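Local coordinates for protein major allergen Alt a 1 (Alternaria alternata, PDB 3V0R) that possibly binds thaumatin-like proteins of the host plant and inhibits their beta-glucanase activity, working as a secreted, disulfide-linked homodimer, at residues 14-19 and 38-43; 31-36 and 51-56. All coordinates share one frame; numbering follows the deposited sequence.

Contact 1: 14-19 and 38-43; sequences YVWKIS and IKATNG. With 8AC (8-aminooctanoic acid), chain L; 0FU (2,5,6-triaminopyrimidin-4-ol), chain J; SO4 (sulfate ion), chain B.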
ATOM      1  N   TYR A  14       3.233   1.501 -27.612  1.00 32.62           N
ATOM      2  CA  TYR A  14       3.406   2.756 -26.865  1.00 32.78           C
ATOM      3  C   TYR A  14       2.072   3.453 -26.608  1.00 32.13           C
ATOM      4  O   TYR A  14       2.025   4.641 -26.293  1.00 32.38           O
ATOM      5  CB  TYR A  14       4.379   3.656 -27.636  1.00 34.24           C
ATOM      6  CG  TYR A  14       5.767   3.038 -27.640  1.00 35.69           C
ATOM      7  CD1 TYR A  14       6.206   2.328 -28.714  1.00 36.89           C
ATOM      8  CD2 TYR A  14       6.581   3.138 -26.523  1.00 36.82           C
ATOM      9  CE1 TYR A  14       7.468   1.719 -28.725  1.00 38.89           C
ATOM     10  CE2 TYR A  14       7.844   2.550 -26.531  1.00 38.64           C
ATOM     11  CZ  TYR A  14       8.232   1.833 -27.602  1.00 39.75           C
ATOM     12  OH  TYR A  14       9.474   1.238 -27.607  1.00 43.93           O
ATOM     13  N   VAL A  15       0.995   2.689 -26.728  1.00 31.68           N
ATOM     14  CA  VAL A  15      -0.366   3.158 -26.483  1.00 31.69           C
ATOM     15  C   VAL A  15      -1.007   2.437 -25.311  1.00 31.60           C
ATOM     16  O   VAL A  15      -1.049   1.181 -25.261  1.00 32.20           O
ATOM     17  CB  VAL A  15      -1.211   2.952 -27.762  1.00 33.27           C
ATOM     18  CG1 VAL A  15      -2.660   3.443 -27.514  1.00 32.82           C
ATOM     19  CG2 VAL A  15      -0.578   3.715 -28.934  1.00 33.32           C
ATOM     20  N   TRP A  16      -1.433   3.208 -24.316  1.00 31.51           N
ATOM     21  CA  TRP A  16      -2.049   2.699 -23.098  1.00 31.16           C
ATOM     22  C   TRP A  16      -3.441   3.205 -22.956  1.00 32.06           C
ATOM     23  O   TRP A  16      -3.737   4.324 -23.430  1.00 31.89           O
ATOM     24  CB  TRP A  16      -1.239   3.072 -21.878  1.00 31.21           C
ATOM     25  CG  TRP A  16       0.133   2.489 -21.781  1.00 31.37           C
ATOM     26  CD1 TRP A  16       0.687   1.473 -22.515  1.00 32.09           C
ATOM     27  CD2 TRP A  16       1.197   2.889 -20.843  1.00 32.18           C
ATOM     28  NE1 TRP A  16       1.965   1.222 -22.098  1.00 33.04           N
ATOM     29  CE2 TRP A  16       2.300   2.058 -21.090  1.00 33.00           C
ATOM     30  CE3 TRP A  16       1.295   3.865 -19.870  1.00 32.93           C
ATOM     31  CZ2 TRP A  16       3.488   2.173 -20.380  1.00 34.83           C
ATOM     32  CZ3 TRP A  16       2.462   3.959 -19.149  1.00 34.16           C
ATOM     33  CH2 TRP A  16       3.560   3.160 -19.442  1.00 34.30           C
ATOM     34  N   LYS A  17      -4.311   2.451 -22.266  1.00 32.04           N
ATOM     35  CA  LYS A  17      -5.707   2.844 -22.060  1.00 33.21           C
ATOM     36  C   LYS A  17      -5.823   3.395 -20.670  1.00 32.73           C
ATOM     37  O   LYS A  17      -5.270   2.793 -19.727  1.00 32.92           O
ATOM     38  CB  LYS A  17      -6.564   1.588 -22.151  1.00 35.19           C
ATOM     39  CG  LYS A  17      -8.051   1.854 -21.975  1.00 36.46           C
ATOM     40  CD  LYS A  17      -8.837   0.550 -22.181  1.00 39.32           C
ATOM     41  CE  LYS A  17      -8.982  -0.159 -20.843  1.00 40.40           C
ATOM     42  NZ  LYS A  17      -9.887  -1.363 -20.928  1.00 43.92           N
ATOM     43  N   ILE A  18      -6.534   4.520 -20.529  1.00 32.68           N
ATOM     44  CA  ILE A  18      -6.781   5.165 -19.270  1.00 32.23           C
ATOM     45  C   ILE A  18      -8.282   5.001 -19.024  1.00 33.20           C
ATOM     46  O   ILE A  18      -9.127   5.231 -19.888  1.00 33.33           O
ATOM     47  CB  ILE A  18      -6.426   6.666 -19.235  1.00 33.19           C
ATOM     48  CG1 ILE A  18      -5.029   6.895 -19.791  1.00 33.61           C
ATOM     49  CG2 ILE A  18      -6.647   7.220 -17.803  1.00 33.36           C
ATOM     50  CD1 ILE A  18      -3.872   6.408 -18.921  1.00 34.34           C
ATOM     51  N   SER A  19      -8.619   4.546 -17.845  1.00 33.58           N
ATOM     52  CA  SER A  19     -10.017   4.284 -17.490  1.00 34.81           C
ATOM     53  C   SER A  19     -10.238   4.466 -15.972  1.00 35.21           C
ATOM     54  O   SER A  19      -9.288   4.604 -15.168  1.00 33.92           O
ATOM     55  CB  SER A  19     -10.454   2.850 -17.874  1.00 36.12           C
ATOM     56  OG  SER A  19      -9.644   1.913 -17.193  1.00 35.13           O
ATOM     57  N   ILE A  38      -4.382   2.509 -15.540  1.00 34.40           N
ATOM     58  CA  ILE A  38      -3.569   2.516 -16.778  1.00 34.60           C
ATOM     59  C   ILE A  38      -3.317   1.081 -17.206  1.00 35.42           C
ATOM     60  O   ILE A  38      -2.871   0.247 -16.367  1.00 36.99           O
ATOM     61  CB  ILE A  38      -2.226   3.142 -16.531  1.00 36.24           C
ATOM     62  CG1 ILE A  38      -2.375   4.587 -16.043  1.00 36.77           C
ATOM     63  CG2 ILE A  38      -1.322   3.036 -17.783  1.00 36.34           C
ATOM     64  CD1 ILE A  38      -1.029   5.271 -15.886  1.00 39.24           C
ATOM     65  N   LYS A  39      -3.597   0.758 -18.446  1.00 34.87           N
ATOM     66  CA  LYS A  39      -3.443  -0.609 -18.954  1.00 36.35           C
ATOM     67  C   LYS A  39      -2.761  -0.656 -20.299  1.00 35.17           C
ATOM     68  O   LYS A  39      -3.102   0.129 -21.196  1.00 34.60           O
ATOM     69  CB  LYS A  39      -4.827  -1.268 -19.039  1.00 38.67           C
ATOM     70  CG  LYS A  39      -4.798  -2.757 -19.286  1.00 43.29           C
ATOM     71  CD  LYS A  39      -6.175  -3.389 -19.392  1.00 45.75           C
ATOM     72  CE  LYS A  39      -6.098  -4.899 -19.163  1.00 49.50           C
ATOM     73  NZ  LYS A  39      -5.130  -5.561 -20.072  1.00 51.38           N
ATOM     74  N   ALA A  40      -1.819  -1.558 -20.481  1.00 33.98           N
ATOM     75  CA  ALA A  40      -1.224  -1.774 -21.794  1.00 34.33           C
ATOM     76  C   ALA A  40      -2.263  -2.282 -22.759  1.00 34.62           C
ATOM     77  O   ALA A  40      -3.237  -2.928 -22.340  1.00 35.90           O
ATOM     78  CB  ALA A  40      -0.057  -2.770 -21.733  1.00 34.26           C
ATOM     79  N   THR A  41      -2.107  -1.938 -24.030  1.00 34.29           N
ATOM     80  CA  THR A  41      -2.997  -2.420 -25.092  1.00 34.64           C
ATOM     81  C   THR A  41      -2.374  -3.492 -25.967  1.00 35.57           C
ATOM     82  O   THR A  41      -3.041  -4.034 -26.833  1.00 37.18           O
ATOM     83  CB  THR A  41      -3.411  -1.254 -26.018  1.00 34.85           C
ATOM     84  OG1 THR A  41      -2.266  -0.718 -26.685  1.00 33.61           O
ATOM     85  CG2 THR A  41      -4.085  -0.124 -25.215  1.00 34.05           C
ATOM     86  N   ASN A  42      -1.092  -3.792 -25.805  1.00 34.63           N
ATOM     87  CA  ASN A  42      -0.390  -4.659 -26.697  1.00 35.29           C
ATOM     88  C   ASN A  42      -0.313  -6.127 -26.219  1.00 36.10           C
ATOM     89  O   ASN A  42       0.550  -6.879 -26.706  1.00 37.18           O
ATOM     90  CB  ASN A  42       1.016  -4.131 -26.959  1.00 34.65           C
ATOM     91  CG  ASN A  42       1.950  -4.288 -25.745  1.00 34.43           C
ATOM     92  OD1 ASN A  42       1.473  -4.544 -24.617  1.00 34.35           O
ATOM     93  ND2 ASN A  42       3.269  -4.073 -25.972  1.00 34.16           N
ATOM     94  N   GLY A  43      -1.152  -6.512 -25.273  1.00 37.17           N
ATOM     95  CA  GLY A  43      -1.102  -7.858 -24.689  1.00 39.40           C
ATOM     96  C   GLY A  43      -0.067  -8.010 -23.576  1.00 40.72           C
ATOM     97  O   GLY A  43       0.015  -9.047 -22.971  1.00 40.43           O
TER
HETATM   98  NAA 8AC L 211      10.045  -4.264 -29.234  1.00 65.05           N
HETATM   99  OAB 8AC L 211       6.875   2.682 -22.460  1.00 46.75           O
HETATM  100  OAC 8AC L 211       6.983   1.067 -21.060  1.00 48.21           O
HETATM  101  CAD 8AC L 211       9.702  -3.887 -27.855  1.00 63.08           C
HETATM  102  CAE 8AC L 211       8.540  -2.919 -27.894  1.00 59.16           C
HETATM  103  CAF 8AC L 211       7.731  -2.945 -26.612  1.00 51.84           C
HETATM  104  CAG 8AC L 211       8.123  -1.707 -25.792  1.00 47.85           C
HETATM  105  CAH 8AC L 211       6.979  -1.184 -25.002  1.00 45.98           C
HETATM  106  CAI 8AC L 211       7.510  -0.163 -23.954  1.00 48.87           C
HETATM  107  CAJ 8AC L 211       6.356   0.624 -23.376  1.00 43.91           C
HETATM  108  CAK 8AC L 211       6.798   1.506 -22.190  1.00 45.23           C
HETATM  109  C4  0FU J 209      11.390  -1.650 -23.883  0.50 49.76           C
HETATM  110  N3  0FU J 209      11.934  -1.906 -25.102  0.50 50.79           N
HETATM  111  C2  0FU J 209      12.238  -0.913 -25.982  0.50 51.26           C
HETATM  112  NAA 0FU J 209      12.773  -1.233 -27.170  0.50 51.86           N
HETATM  113  N1  0FU J 209      12.018   0.386 -25.683  0.50 47.42           N
HETATM  114  C6  0FU J 209      11.472   0.700 -24.472  0.50 45.36           C
HETATM  115  NAB 0FU J 209      11.250   1.957 -24.166  0.50 39.80           N
HETATM  116  C5  0FU J 209      11.139  -0.313 -23.529  0.50 47.25           C
HETATM  117  NAC 0FU J 209      10.601  -0.047 -22.311  0.50 42.65           N
HETATM  118  O4  0FU J 209      11.063  -2.637 -22.976  0.50 50.11           O
HETATM  119  S   SO4 B 201     -10.377  -3.689 -17.960  1.00 99.20           S
HETATM  120  O1  SO4 B 201      -9.645  -2.378 -18.050  1.00 71.27           O
HETATM  121  O2  SO4 B 201     -11.402  -3.716 -19.045  1.00 99.94           O
HETATM  122  O3  SO4 B 201      -9.393  -4.804 -18.136  1.00 95.12           O
HETATM  123  O4  SO4 B 201     -11.107  -3.906 -16.676  1.00 79.36           O
HETATM  124  O   HOH W   1       0.645  -1.340 -24.974  1.00 31.38           O

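Contact 2: 31-36 and 51-56; sequences YNSLGF and SAQADK. With 0FU (2,5,6-triaminopyrimidin-4-ol), chain M; SO4 (sulfate ion), chain D.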
ATOM      1  N   TYR A  31      -8.886  19.311  -6.056  1.00 38.96           N
ATOM      2  CA  TYR A  31      -8.993  17.903  -5.716  1.00 38.63           C
ATOM      3  C   TYR A  31      -8.203  17.625  -4.414  1.00 38.55           C
ATOM      4  O   TYR A  31      -7.143  18.218  -4.220  1.00 38.10           O
ATOM      5  CB  TYR A  31      -8.370  17.018  -6.817  1.00 38.48           C
ATOM      6  CG  TYR A  31      -9.205  16.994  -8.099  1.00 39.19           C
ATOM      7  CD1 TYR A  31     -10.369  16.250  -8.168  1.00 39.75           C
ATOM      8  CD2 TYR A  31      -8.809  17.684  -9.223  1.00 40.64           C
ATOM      9  CE1 TYR A  31     -11.152  16.224  -9.322  1.00 41.32           C
ATOM     10  CE2 TYR A  31      -9.545  17.610 -10.418  1.00 41.66           C
ATOM     11  CZ  TYR A  31     -10.721  16.892 -10.456  1.00 41.44           C
ATOM     12  OH  TYR A  31     -11.462  16.823 -11.621  1.00 43.71           O
ATOM     13  N   ASN A  32      -8.701  16.695  -3.591  1.00 37.78           N
ATOM     14  CA  ASN A  32      -7.884  16.149  -2.525  1.00 38.87           C
ATOM     15  C   ASN A  32      -7.539  14.700  -2.790  1.00 39.48           C
ATOM     16  O   ASN A  32      -6.756  14.110  -2.051  1.00 38.45           O
ATOM     17  CB  ASN A  32      -8.471  16.348  -1.109  1.00 39.97           C
ATOM     18  CG  ASN A  32      -9.710  15.522  -0.846  1.00 40.72           C
ATOM     19  OD1 ASN A  32     -10.184  14.765  -1.711  1.00 40.46           O
ATOM     20  ND2 ASN A  32     -10.262  15.678   0.361  1.00 41.01           N
ATOM     21  N   SER A  33      -8.160  14.133  -3.826  1.00 38.71           N
ATOM     22  CA  SER A  33      -7.952  12.750  -4.200  1.00 39.54           C
ATOM     23  C   SER A  33      -8.166  12.644  -5.708  1.00 38.94           C
ATOM     24  O   SER A  33      -9.160  13.109  -6.192  1.00 37.38           O
ATOM     25  CB  SER A  33      -8.923  11.839  -3.430  1.00 41.02           C
ATOM     26  OG  SER A  33      -8.680  10.469  -3.754  1.00 43.34           O
ATOM     27  N   LEU A  34      -7.245  11.990  -6.419  1.00 37.90           N
ATOM     28  CA  LEU A  34      -7.338  11.822  -7.852  1.00 38.81           C
ATOM     29  C   LEU A  34      -6.715  10.497  -8.236  1.00 37.37           C
ATOM     30  O   LEU A  34      -5.660  10.128  -7.698  1.00 36.48           O
ATOM     31  CB  LEU A  34      -6.548  12.984  -8.508  1.00 41.60           C
ATOM     32  CG  LEU A  34      -6.823  13.635  -9.825  1.00 46.91           C
ATOM     33  CD1 LEU A  34      -8.203  14.167  -9.984  1.00 48.07           C
ATOM     34  CD2 LEU A  34      -5.877  14.845  -9.909  1.00 49.94           C
ATOM     35  N   GLY A  35      -7.330   9.792  -9.168  1.00 35.95           N
ATOM     36  CA  GLY A  35      -6.785   8.555  -9.648  1.00 35.65           C
ATOM     37  C   GLY A  35      -7.396   8.015 -10.916  1.00 34.87           C
ATOM     38  O   GLY A  35      -8.459   8.449 -11.343  1.00 33.76           O
ATOM     39  N   PHE A  36      -6.723   7.015 -11.493  1.00 34.38           N
ATOM     40  CA  PHE A  36      -7.177   6.406 -12.735  1.00 34.58           C
ATOM     41  C   PHE A  36      -6.397   5.137 -12.977  1.00 34.44           C
ATOM     42  O   PHE A  36      -5.398   4.903 -12.327  1.00 34.67           O
ATOM     43  CB  PHE A  36      -7.016   7.381 -13.933  1.00 34.12           C
ATOM     44  CG  PHE A  36      -5.666   7.971 -14.022  1.00 34.59           C
ATOM     45  CD1 PHE A  36      -5.377   9.182 -13.377  1.00 35.83           C
ATOM     46  CD2 PHE A  36      -4.645   7.326 -14.746  1.00 36.46           C
ATOM     47  CE1 PHE A  36      -4.101   9.708 -13.422  1.00 35.69           C
ATOM     48  CE2 PHE A  36      -3.354   7.868 -14.784  1.00 36.68           C
ATOM     49  CZ  PHE A  36      -3.093   9.051 -14.126  1.00 36.43           C
ATOM     50  N   SER A  51      -2.459   7.169  -8.649  1.00 40.13           N
ATOM     51  CA  SER A  51      -3.260   8.059  -7.814  1.00 39.58           C
ATOM     52  C   SER A  51      -2.440   8.906  -6.913  1.00 40.51           C
ATOM     53  O   SER A  51      -1.270   8.612  -6.628  1.00 41.38           O
ATOM     54  CB  SER A  51      -4.196   7.212  -6.963  1.00 40.02           C
ATOM     55  OG  SER A  51      -3.438   6.477  -6.017  1.00 41.36           O
ATOM     56  N   ALA A  52      -3.065   9.922  -6.372  1.00 39.42           N
ATOM     57  CA  ALA A  52      -2.447  10.753  -5.368  1.00 41.50           C
ATOM     58  C   ALA A  52      -3.520  11.352  -4.438  1.00 42.23           C
ATOM     59  O   ALA A  52      -4.677  11.604  -4.859  1.00 39.33           O
ATOM     60  CB  ALA A  52      -1.666  11.914  -6.034  1.00 41.08           C
ATOM     61  N   GLN A  53      -3.110  11.646  -3.221  1.00 43.87           N
ATOM     62  CA  GLN A  53      -3.920  12.329  -2.226  1.00 46.89           C
ATOM     63  C   GLN A  53      -3.115  13.375  -1.489  1.00 46.21           C
ATOM     64  O   GLN A  53      -1.958  13.197  -1.234  1.00 46.03           O
ATOM     65  CB  GLN A  53      -4.451  11.384  -1.163  1.00 53.10           C
ATOM     66  CG  GLN A  53      -5.432  10.370  -1.713  1.00 58.16           C
ATOM     67  CD  GLN A  53      -4.691   9.187  -2.284  1.00 67.10           C
ATOM     68  OE1 GLN A  53      -3.440   9.047  -2.053  1.00 77.41           O
ATOM     69  NE2 GLN A  53      -5.438   8.316  -3.044  1.00 73.52           N
ATOM     70  N   ALA A  54      -3.758  14.444  -1.129  1.00 45.98           N
ATOM     71  CA  ALA A  54      -3.137  15.428  -0.247  1.00 48.76           C
ATOM     72  C   ALA A  54      -4.247  16.299   0.248  1.00 48.06           C
ATOM     73  O   ALA A  54      -5.349  16.259  -0.304  1.00 46.51           O
ATOM     74  CB  ALA A  54      -2.131  16.241  -1.017  1.00 48.53           C
ATOM     75  N   ASP A  55      -3.985  17.109   1.270  1.00 50.02           N
ATOM     76  CA  ASP A  55      -5.003  18.062   1.730  1.00 50.60           C
ATOM     77  C   ASP A  55      -5.420  18.919   0.551  1.00 49.27           C
ATOM     78  O   ASP A  55      -6.608  19.217   0.379  1.00 45.47           O
ATOM     79  CB  ASP A  55      -4.473  18.987   2.832  1.00 56.00           C
ATOM     80  CG  ASP A  55      -4.296  18.269   4.175  1.00 62.59           C
ATOM     81  OD1 ASP A  55      -4.663  17.064   4.290  1.00 66.78           O
ATOM     82  OD2 ASP A  55      -3.790  18.915   5.119  1.00 66.16           O
ATOM     83  N   LYS A  56      -4.441  19.297  -0.291  1.00 47.74           N
ATOM     84  CA  LYS A  56      -4.819  20.023  -1.510  1.00 47.80           C
ATOM     85  C   LYS A  56      -3.889  19.638  -2.643  1.00 45.76           C
ATOM     86  O   LYS A  56      -2.742  19.997  -2.642  1.00 44.78           O
ATOM     87  CB  LYS A  56      -4.781  21.517  -1.259  1.00 52.24           C
ATOM     88  CG  LYS A  56      -5.046  22.389  -2.474  1.00 56.20           C
ATOM     89  CD  LYS A  56      -5.324  23.822  -2.006  1.00 61.13           C
ATOM     90  CE  LYS A  56      -4.744  24.866  -2.950  1.00 65.97           C
ATOM     91  NZ  LYS A  56      -5.512  24.990  -4.228  1.00 68.37           N
TER
HETATM   92  C4  0FU M 212      -7.035   4.928  -6.005  0.50 55.67           C
HETATM   93  N3  0FU M 212      -7.349   6.192  -5.699  0.50 57.73           N
HETATM   94  C2  0FU M 212      -8.106   6.923  -6.544  0.50 56.32           C
HETATM   95  NAA 0FU M 212      -8.385   8.188  -6.167  0.50 57.12           N
HETATM   96  N1  0FU M 212      -8.586   6.406  -7.715  0.50 55.52           N
HETATM   97  C6  0FU M 212      -8.288   5.145  -8.059  0.50 54.13           C
HETATM   98  NAB 0FU M 212      -8.720   4.617  -9.212  0.50 55.26           N
HETATM   99  C5  0FU M 212      -7.502   4.386  -7.181  0.50 53.70           C
HETATM  100  NAC 0FU M 212      -7.141   3.127  -7.428  0.50 51.89           N
HETATM  101  O4  0FU M 212      -6.292   4.123  -5.205  0.50 55.30           O
HETATM  102  S   SO4 D 203      -0.836  18.673   1.795  0.70 70.09           S
HETATM  103  O1  SO4 D 203       0.443  18.383   1.070  0.70 64.19           O
HETATM  104  O2  SO4 D 203      -1.756  19.394   0.857  0.70 54.62           O
HETATM  105  O3  SO4 D 203      -1.257  17.325   2.367  0.70 60.33           O
HETATM  106  O4  SO4 D 203      -0.599  19.613   2.928  0.70 69.52           O
HETATM  107  O   HOH W   2      -8.665  18.051   1.819  1.00 44.97           O

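Contact 1: 14-19 and 38-43
W16 and I38 meet on one face of the first beta hairpin of the Alt a 1 barrel, where the start of strand 15-25 pairs antiparallel with the end of strand 33-40. Methyl CG2 of I38 reaches the six-membered ring of the indole obliquely, 3.4 Å from W16 CE3, while the five-membered ring puts W16 CD1 3.8 Å from A40 CA. The other branch of I38 lies beside its backbone N (chi1 -59°), which takes CG1 to within 3.7 Å of I18 CD1; the two isoleucine side chains flank each other and extend in a common direction. L46, M71 and F36 pack on this apolar face. At the indole edge, W16 CZ2 is 3.7 Å from carboxylate atom OAC of the bound 8-aminooctanoic acid, whose alkyl chain passes over one face of the Y14 ring.

K17 and K39 occupy the other face, their backbones joined by two hydrogen bonds, of which K17 N to K39 O is 2.8 Å. A bend at chi3 (90°) brings K17 NZ to O1 of a sulfate ion at 3.1 Å, although its stronger partner is N109 of the third subunit; K39 touches the same anion through its CE.

Where the pairing ends, V15 O takes two hydrogen bonds, from a water that also accepts T41 N and from the T41 hydroxyl, which in addition accepts G12 N. T41 OG1 lies 2.7 Å from V15 O and stands well above the carbonyl plane, 40° out of it.

Contact 2: 31-36 and 51-56
L34 O receives A52 N in a 2.9 Å hydrogen bond directed nearly straight down its carbonyl, and the same oxygen is approached by S51 CA at 3.2 Å in a CA-H...O contact. The reciprocal bond from L34 N to A52 O completes this hydrogen-bonded antiparallel pair of the second beta hairpin. Near the hairpin's open end the bonding is looser: A54 N is 3.2 Å from N32 O and comes in 36° out of the carbonyl plane. A water then bridges N32 ND2 to D55 O, and the backbone N atoms of D55 and K56 each hold a different oxygen of one sulfate ion.

The non-hydrogen-bonded pairs S33 with Q53 and G35 with S51 turn one face toward a bound 2,5,6-triaminopyrimidin-4-ol. Since G35 has no side chain, the pyrimidine comes close to the strand itself, with N1 3.4 Å from G35 CA, while S51 CB stands 3.5 Å from N3. Q53 CG lies 3.8 Å from S33 OG, and a bend at chi2 (84°) then turns the amide back toward the ligand. E20, Y22 and T49 also line this pocket.

On the other face, L34 CD1 sits 3.3 Å above the centre of the Y31 ring, a CH-pi-like contact within segment 31-36. L34 also packs on F21 of strand 15-25 and F75 of strand 72-76, and A52 on F73. Strand 33-40 thus lies between strand 15-25, to which S33 and G35 are joined by backbone hydrogen bonds with R24 and Y22, and strand 47-53, an outermost strand of the sheet within this chain.

The segments alternate along the chain: 14-19 of contact 1, 31-36 of contact 2, then 38-43 and 51-56. Strand 33-40 belongs to both and lies between 15-25 and 47-53; contact 1 uses its C-terminal end against 15-25, contact 2 its N-terminal end against 47-53, so the two hairpins overlap in one antiparallel sheet. The contact centres are about 22 Å apart, on opposite sides of the chain's centre, yet the segments touch where I18 CG2 packs 3.7 Å from F36 CD2. Each end carries its own ligand site: contact 1 adjoins 8-aminooctanoic acid and one triaminopyrimidinol, contact 2 another triaminopyrimidinol. Other subunits of the assembly reach contact 1 but do not touch contact 2.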